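Local coordinates for protein RNA-dependent RNA polymerase (Toscana virus, PDB 6QW5) that probably cleaves capped host RNA through its N-terminal two-metal endonuclease, giving primers for viral transcription, and copies the viral RNA genome through its polymerase part, at residues Asp43-Asp48 against Glu67-Gln72; Thr75-Asp80 against Arg194-Ile199. All blocks are in the same frame, centred on the assembly; numbering follows the deposited sequence.

Contact 1. Residues Asp43-Asp48 against Glu67-Gln72; sequences DGVTID and ESVPAQ
Val69 and Val45 face each other as a hydrogen-bonded pair in an antiparallel sheet, where strand 45-49 is the middle strand and strand 66-69 an outer one. The bond from Val69 N to Val45 O is 2.7 Å long, and Val45 N returns one to Val69 O. The two side chains lie next to each other and point the same way. CG2 of Val45 meets CB of Val69 at 3.9 Å.

Val69 also reaches the next residue but one on the other strand. Val69 CG2 stands anti to the carbonyl carbon and packs on Ile47 CG1 at 4.1 Å. Leu74 and Phe77 touch Val69 from the same apolar side.

Ile47 and Glu67 form a second hydrogen-bonded pair. The bond from Ile47 N to Glu67 O is nearly straight, at 177°. Glu67 covers the contact with its backbone and CB, while its carboxylate turns off the sheet, where OE2 accepts a hydrogen bond from Gln64 N.

Beyond the strand ends the pairing passes to a side chain. Gly44 CA makes a CA-H...O contact with Val69 O at 3.3 Å. No side chain stands in the way, and the positive phi of 71° separately favours glycine. Asp43 holds its carboxylate across Pro70. Asp43 OD1 accepts a hydrogen bond from Ala71 N at 3.0 Å, on the anti side and 31° out of the carboxylate plane, and a water ties this OD1 to Gln72 N and OE1.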
loop_
_atom_site.group_PDB
_atom_site.type_symbol
_atom_site.label_atom_id
_atom_site.label_comp_id
_atom_site.label_asym_id
_atom_site.label_seq_id
_atom_site.Cartn_x
_atom_site.Cartn_y
_atom_site.Cartn_z
ATOM N N ASP A 43 5.632 22.222 8.641
ATOM C CA ASP A 43 5.389 20.862 9.130
ATOM C C ASP A 43 5.957 19.899 8.084
ATOM O O ASP A 43 5.302 19.597 7.082
ATOM C CB ASP A 43 3.883 20.670 9.370
ATOM C CG ASP A 43 3.494 19.252 9.818
ATOM O OD1 ASP A 43 4.365 18.377 10.013
ATOM O OD2 ASP A 43 2.272 19.028 9.989
ATOM N N GLY A 44 7.181 19.422 8.306
ATOM C CA GLY A 44 7.797 18.544 7.322
ATOM C C GLY A 44 8.189 19.308 6.071
ATOM O O GLY A 44 8.643 20.460 6.127
ATOM N N VAL A 45 8.011 18.669 4.913
ATOM C CA VAL A 45 8.300 19.308 3.640
ATOM C C VAL A 45 7.106 19.168 2.708
ATOM O O VAL A 45 6.141 18.448 2.976
ATOM C CB VAL A 45 9.567 18.746 2.968
ATOM C CG1 VAL A 45 10.791 19.030 3.830
ATOM C CG2 VAL A 45 9.414 17.258 2.698
ATOM N N THR A 46 7.196 19.897 1.602
ATOM C CA THR A 46 6.281 19.806 0.481
ATOM C C THR A 46 7.139 19.599 -0.754
ATOM O O THR A 46 8.104 20.341 -0.976
ATOM C CB THR A 46 5.439 21.079 0.346
ATOM O OG1 THR A 46 4.885 21.419 1.619
ATOM C CG2 THR A 46 4.329 20.894 -0.665
ATOM N N ILE A 47 6.828 18.577 -1.532
ATOM C CA ILE A 47 7.580 18.312 -2.746
ATOM C C ILE A 47 6.899 19.088 -3.857
ATOM O O ILE A 47 5.726 18.853 -4.159
ATOM C CB ILE A 47 7.650 16.812 -3.069
ATOM C CG1 ILE A 47 8.184 16.007 -1.886
ATOM C CG2 ILE A 47 8.633 16.600 -4.196
ATOM C CD1 ILE A 47 9.416 16.612 -1.241
ATOM N N ASP A 48 7.620 20.034 -4.444
ATOM C CA ASP A 48 7.104 20.824 -5.556
ATOM C C ASP A 48 7.437 20.062 -6.833
ATOM O O ASP A 48 8.591 20.042 -7.258
ATOM C CB ASP A 48 7.725 22.223 -5.536
ATOM C CG ASP A 48 7.151 23.146 -6.590
ATOM O OD1 ASP A 48 6.426 22.681 -7.499
ATOM O OD2 ASP A 48 7.431 24.361 -6.504
ATOM N N GLU A 67 3.066 17.606 -3.208
ATOM C CA GLU A 67 2.937 16.417 -2.381
ATOM C C GLU A 67 3.424 16.785 -0.993
ATOM O O GLU A 67 4.627 16.976 -0.777
ATOM C CB GLU A 67 3.731 15.246 -2.961
ATOM C CG GLU A 67 3.091 14.673 -4.210
ATOM C CD GLU A 67 1.879 13.830 -3.868
ATOM O OE1 GLU A 67 1.764 13.446 -2.690
ATOM O OE2 GLU A 67 1.046 13.555 -4.761
ATOM N N SER A 68 2.479 16.916 -0.068
ATOM C CA SER A 68 2.812 17.241 1.309
ATOM C C SER A 68 3.445 16.040 1.989
ATOM O O SER A 68 2.980 14.906 1.841
ATOM C CB SER A 68 1.559 17.666 2.068
ATOM O OG SER A 68 1.788 17.669 3.467
ATOM N N VAL A 69 4.519 16.288 2.731
ATOM C CA VAL A 69 5.126 15.242 3.544
ATOM C C VAL A 69 5.287 15.789 4.954
ATOM O O VAL A 69 6.350 16.341 5.283
ATOM C CB VAL A 69 6.475 14.773 2.982
ATOM C CG1 VAL A 69 6.916 13.514 3.707
ATOM C CG2 VAL A 69 6.382 14.512 1.483
ATOM N N PRO A 70 4.264 15.673 5.807
ATOM C CA PRO A 70 4.396 16.150 7.188
ATOM C C PRO A 70 5.532 15.440 7.914
ATOM O O PRO A 70 5.921 14.318 7.570
ATOM C CB PRO A 70 3.036 15.819 7.815
ATOM C CG PRO A 70 2.096 15.685 6.650
ATOM C CD PRO A 70 2.925 15.124 5.530
ATOM N N ALA A 71 6.063 16.122 8.930
ATOM C CA ALA A 71 7.226 15.619 9.653
ATOM C C ALA A 71 7.028 14.173 10.095
ATOM O O ALA A 71 7.944 13.352 9.976
ATOM C CB ALA A 71 7.513 16.525 10.854
ATOM N N GLN A 72 5.823 13.836 10.569
ATOM C CA GLN A 72 5.554 12.507 11.115
ATOM C C GLN A 72 5.542 11.408 10.055
ATOM O O GLN A 72 5.651 10.227 10.407
ATOM C CB GLN A 72 4.217 12.508 11.861
ATOM C CG GLN A 72 3.007 12.345 10.944
ATOM C CD GLN A 72 1.812 13.166 11.385
ATOM O OE1 GLN A 72 1.631 14.303 10.944
ATOM N NE2 GLN A 72 0.975 12.586 12.240
HETATM O O HOH W 1 3.860 15.924 11.523
#

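Contact 2. Residues Thr75-Asp80 against Arg194-Ile199; sequences TLFKHD and RLARDI. With MN (manganese (II) ion), chain C; XI7 (2-4-dioxo-4-phenylbutanoic acid), chain E.
Phe77 and Ile199 make the closest contact between 75-80 and 194-199, on helix 77-82 and helix 183-205. The ring of Phe77 reaches across with CG anti to the backbone N (chi1 165°), bringing CE2 and CZ to the branch of Ile199. Phe77 CZ lies 3.6 Å from Ile199 CG2, and the two side chains cross at about a right angle. The O of Ala196 sits at the ring edge, 3.7 Å from Phe77 CE2. Ala196 turns its CB toward the first helix, 4.0 Å from Lys78 O.

Further out, Phe81 meets the Phe77 ring and touches Ala196.

Two residues after Phe77, His79 points away from the second helix. His79 NE2 binds manganese at 2.2 Å, with Asp114, Glu128 and the carbonyl of Phe129 completing the protein ligands. His79 ND1 donates to Asp80 OD1 at 3.2 Å, in its own ring plane but from 68° above the carboxylate plane; Thr90 also bonds that oxygen. The dioxo acid inhibitor fills two further metal positions through O8 and O11. This site, with a histidine, two acids and a carbonyl oxygen, is consistent with a cap-snatching endonuclease, and the inhibitor takes positions that substrate or water would probably use.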
loop_
_atom_site.group_PDB
_atom_site.type_symbol
_atom_site.label_atom_id
_atom_site.label_comp_id
_atom_site.label_asym_id
_atom_site.label_seq_id
_atom_site.Cartn_x
_atom_site.Cartn_y
_atom_site.Cartn_z
ATOM N N THR A 75 9.849 9.406 7.588
ATOM C CA THR A 75 10.639 8.177 7.528
ATOM C C THR A 75 9.992 7.111 6.653
ATOM O O THR A 75 10.683 6.202 6.177
ATOM C CB THR A 75 10.853 7.613 8.935
ATOM O OG1 THR A 75 9.584 7.312 9.517
ATOM C CG2 THR A 75 11.569 8.610 9.823
ATOM N N LEU A 76 8.685 7.192 6.431
ATOM C CA LEU A 76 8.003 6.237 5.574
ATOM C C LEU A 76 7.642 6.838 4.223
ATOM O O LEU A 76 6.757 6.319 3.536
ATOM C CB LEU A 76 6.760 5.695 6.280
ATOM C CG LEU A 76 7.065 4.731 7.430
ATOM C CD1 LEU A 76 5.780 4.073 7.924
ATOM C CD2 LEU A 76 8.090 3.689 7.010
ATOM N N PHE A 77 8.332 7.913 3.825
ATOM C CA PHE A 77 7.991 8.623 2.596
ATOM C C PHE A 77 8.029 7.696 1.383
ATOM O O PHE A 77 7.085 7.663 0.584
ATOM C CB PHE A 77 8.941 9.810 2.391
ATOM C CG PHE A 77 8.889 10.365 1.006
ATOM C CD1 PHE A 77 7.847 11.196 0.629
ATOM C CD2 PHE A 77 9.849 10.023 0.066
ATOM C CE1 PHE A 77 7.770 11.694 -0.658
ATOM C CE2 PHE A 77 9.771 10.513 -1.226
ATOM C CZ PHE A 77 8.732 11.346 -1.587
ATOM N N LYS A 78 9.119 6.947 1.223
ATOM C CA LYS A 78 9.252 6.060 0.068
ATOM C C LYS A 78 8.083 5.080 -0.018
ATOM O O LYS A 78 7.455 4.926 -1.071
ATOM C CB LYS A 78 10.571 5.312 0.163
ATOM C CG LYS A 78 10.990 4.617 -1.101
ATOM C CD LYS A 78 12.124 3.646 -0.812
ATOM C CE LYS A 78 13.243 4.310 -0.018
ATOM N NZ LYS A 78 14.481 3.474 0.037
ATOM N N HIS A 79 7.790 4.412 1.093
ATOM C CA HIS A 79 6.654 3.504 1.179
ATOM C C HIS A 79 5.348 4.251 0.921
ATOM O O HIS A 79 4.559 3.866 0.056
ATOM C CB HIS A 79 6.697 2.843 2.562
ATOM C CG HIS A 79 5.530 1.965 2.896
ATOM N ND1 HIS A 79 4.331 2.465 3.360
ATOM C CD2 HIS A 79 5.409 0.616 2.915
ATOM C CE1 HIS A 79 3.507 1.462 3.617
ATOM N NE2 HIS A 79 4.138 0.329 3.357
ATOM N N ASP A 80 5.144 5.378 1.596
ATOM C CA ASP A 80 3.841 6.032 1.525
ATOM C C ASP A 80 3.630 6.815 0.228
ATOM O O ASP A 80 2.523 6.798 -0.323
ATOM C CB ASP A 80 3.649 6.929 2.738
ATOM C CG ASP A 80 3.465 6.126 4.014
ATOM O OD1 ASP A 80 2.720 5.107 3.995
ATOM O OD2 ASP A 80 4.082 6.507 5.024
ATOM N N ARG A 194 9.786 4.738 -8.389
ATOM C CA ARG A 194 11.043 5.215 -8.968
ATOM C C ARG A 194 11.287 6.678 -8.610
ATOM O O ARG A 194 12.394 7.052 -8.211
ATOM C CB ARG A 194 11.014 5.037 -10.483
ATOM C CG ARG A 194 11.132 3.598 -10.945
ATOM C CD ARG A 194 10.993 3.523 -12.448
ATOM N NE ARG A 194 11.167 2.168 -12.936
ATOM C CZ ARG A 194 11.252 1.844 -14.221
ATOM N NH1 ARG A 194 11.186 2.790 -15.148
ATOM N NH2 ARG A 194 11.404 0.573 -14.575
ATOM N N LEU A 195 10.253 7.512 -8.730
ATOM C CA LEU A 195 10.365 8.912 -8.340
ATOM C C LEU A 195 10.593 9.045 -6.839
ATOM O O LEU A 195 11.410 9.862 -6.397
ATOM C CB LEU A 195 9.112 9.668 -8.772
ATOM C CG LEU A 195 9.081 11.147 -8.364
ATOM C CD1 LEU A 195 10.265 11.911 -8.962
ATOM C CD2 LEU A 195 7.754 11.779 -8.765
ATOM N N ALA A 196 9.884 8.243 -6.043
ATOM C CA ALA A 196 10.097 8.233 -4.600
ATOM C C ALA A 196 11.540 7.901 -4.244
ATOM O O ALA A 196 12.104 8.487 -3.313
ATOM C CB ALA A 196 9.155 7.228 -3.935
ATOM N N ARG A 197 12.148 6.944 -4.951
ATOM C CA ARG A 197 13.543 6.609 -4.676
ATOM C C ARG A 197 14.440 7.829 -4.860
ATOM O O ARG A 197 15.286 8.118 -4.009
ATOM C CB ARG A 197 13.997 5.452 -5.577
ATOM C CG ARG A 197 13.626 4.083 -5.012
ATOM C CD ARG A 197 13.775 2.969 -6.032
ATOM N NE ARG A 197 15.115 2.890 -6.615
ATOM C CZ ARG A 197 15.763 1.751 -6.856
ATOM N NH1 ARG A 197 15.210 0.578 -6.551
ATOM N NH2 ARG A 197 16.970 1.784 -7.408
ATOM N N ASP A 198 14.259 8.556 -5.966
ATOM C CA ASP A 198 15.026 9.777 -6.227
ATOM C C ASP A 198 14.872 10.786 -5.093
ATOM O O ASP A 198 15.856 11.210 -4.482
ATOM C CB ASP A 198 14.577 10.406 -7.550
ATOM C CG ASP A 198 15.141 9.696 -8.763
ATOM O OD1 ASP A 198 16.149 8.967 -8.620
ATOM O OD2 ASP A 198 14.569 9.867 -9.867
ATOM N N ILE A 199 13.627 11.173 -4.793
ATOM C CA ILE A 199 13.349 12.142 -3.731
ATOM C C ILE A 199 13.910 11.678 -2.392
ATOM O O ILE A 199 14.246 12.501 -1.532
ATOM C CB ILE A 199 11.828 12.411 -3.653
ATOM C CG1 ILE A 199 11.300 12.949 -4.983
ATOM C CG2 ILE A 199 11.482 13.382 -2.537
ATOM C CD1 ILE A 199 9.779 13.043 -5.042
HETATM MN MN MN C . 3.703 -1.546 4.448
HETATM O O8 XI7 E . 3.918 -0.611 6.324
HETATM C C9 XI7 E . 5.196 -0.790 6.726
HETATM C C10 XI7 E . 6.083 -1.489 5.944
HETATM O O11 XI7 E . 5.799 -1.966 4.806
HETATM O O10 XI7 E . 7.243 -1.702 6.374
HETATM C C8 XI7 E . 5.635 -0.285 7.916
HETATM C C7 XI7 E . 4.848 0.482 8.922
HETATM C C1 XI7 E . 5.574 1.070 10.122
HETATM C C6 XI7 E . 6.942 0.794 10.309
HETATM C C5 XI7 E . 7.651 1.314 11.405
HETATM C C4 XI7 E . 6.999 2.121 12.343
HETATM C C3 XI7 E . 5.630 2.394 12.160
HETATM C C2 XI7 E . 4.924 1.872 11.057
HETATM O O14 XI7 E . 3.609 0.542 8.950
#

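In the fold
The two contacts lie one after the other along the chain, with centres 12 Å apart, and they touch through two apolar pairs. Strand 66-69 leads through a short loop into helix 77-82. Val69 CG2 of contact 1 packs on Phe77 CD1 of contact 2 at 3.7 Å. Ile47 CG2 of contact 1 meets Ile199 CD1 of contact 2 at 3.8 Å. The small sheet thus rests on both helices. Contact 1 is a surface contact, and the side chain of Val69 is about 14 Å from the inhibitor. Contact 2 is buried. Phe77, which packs on the sheet, and the manganese ligand His79 lie on the same helix.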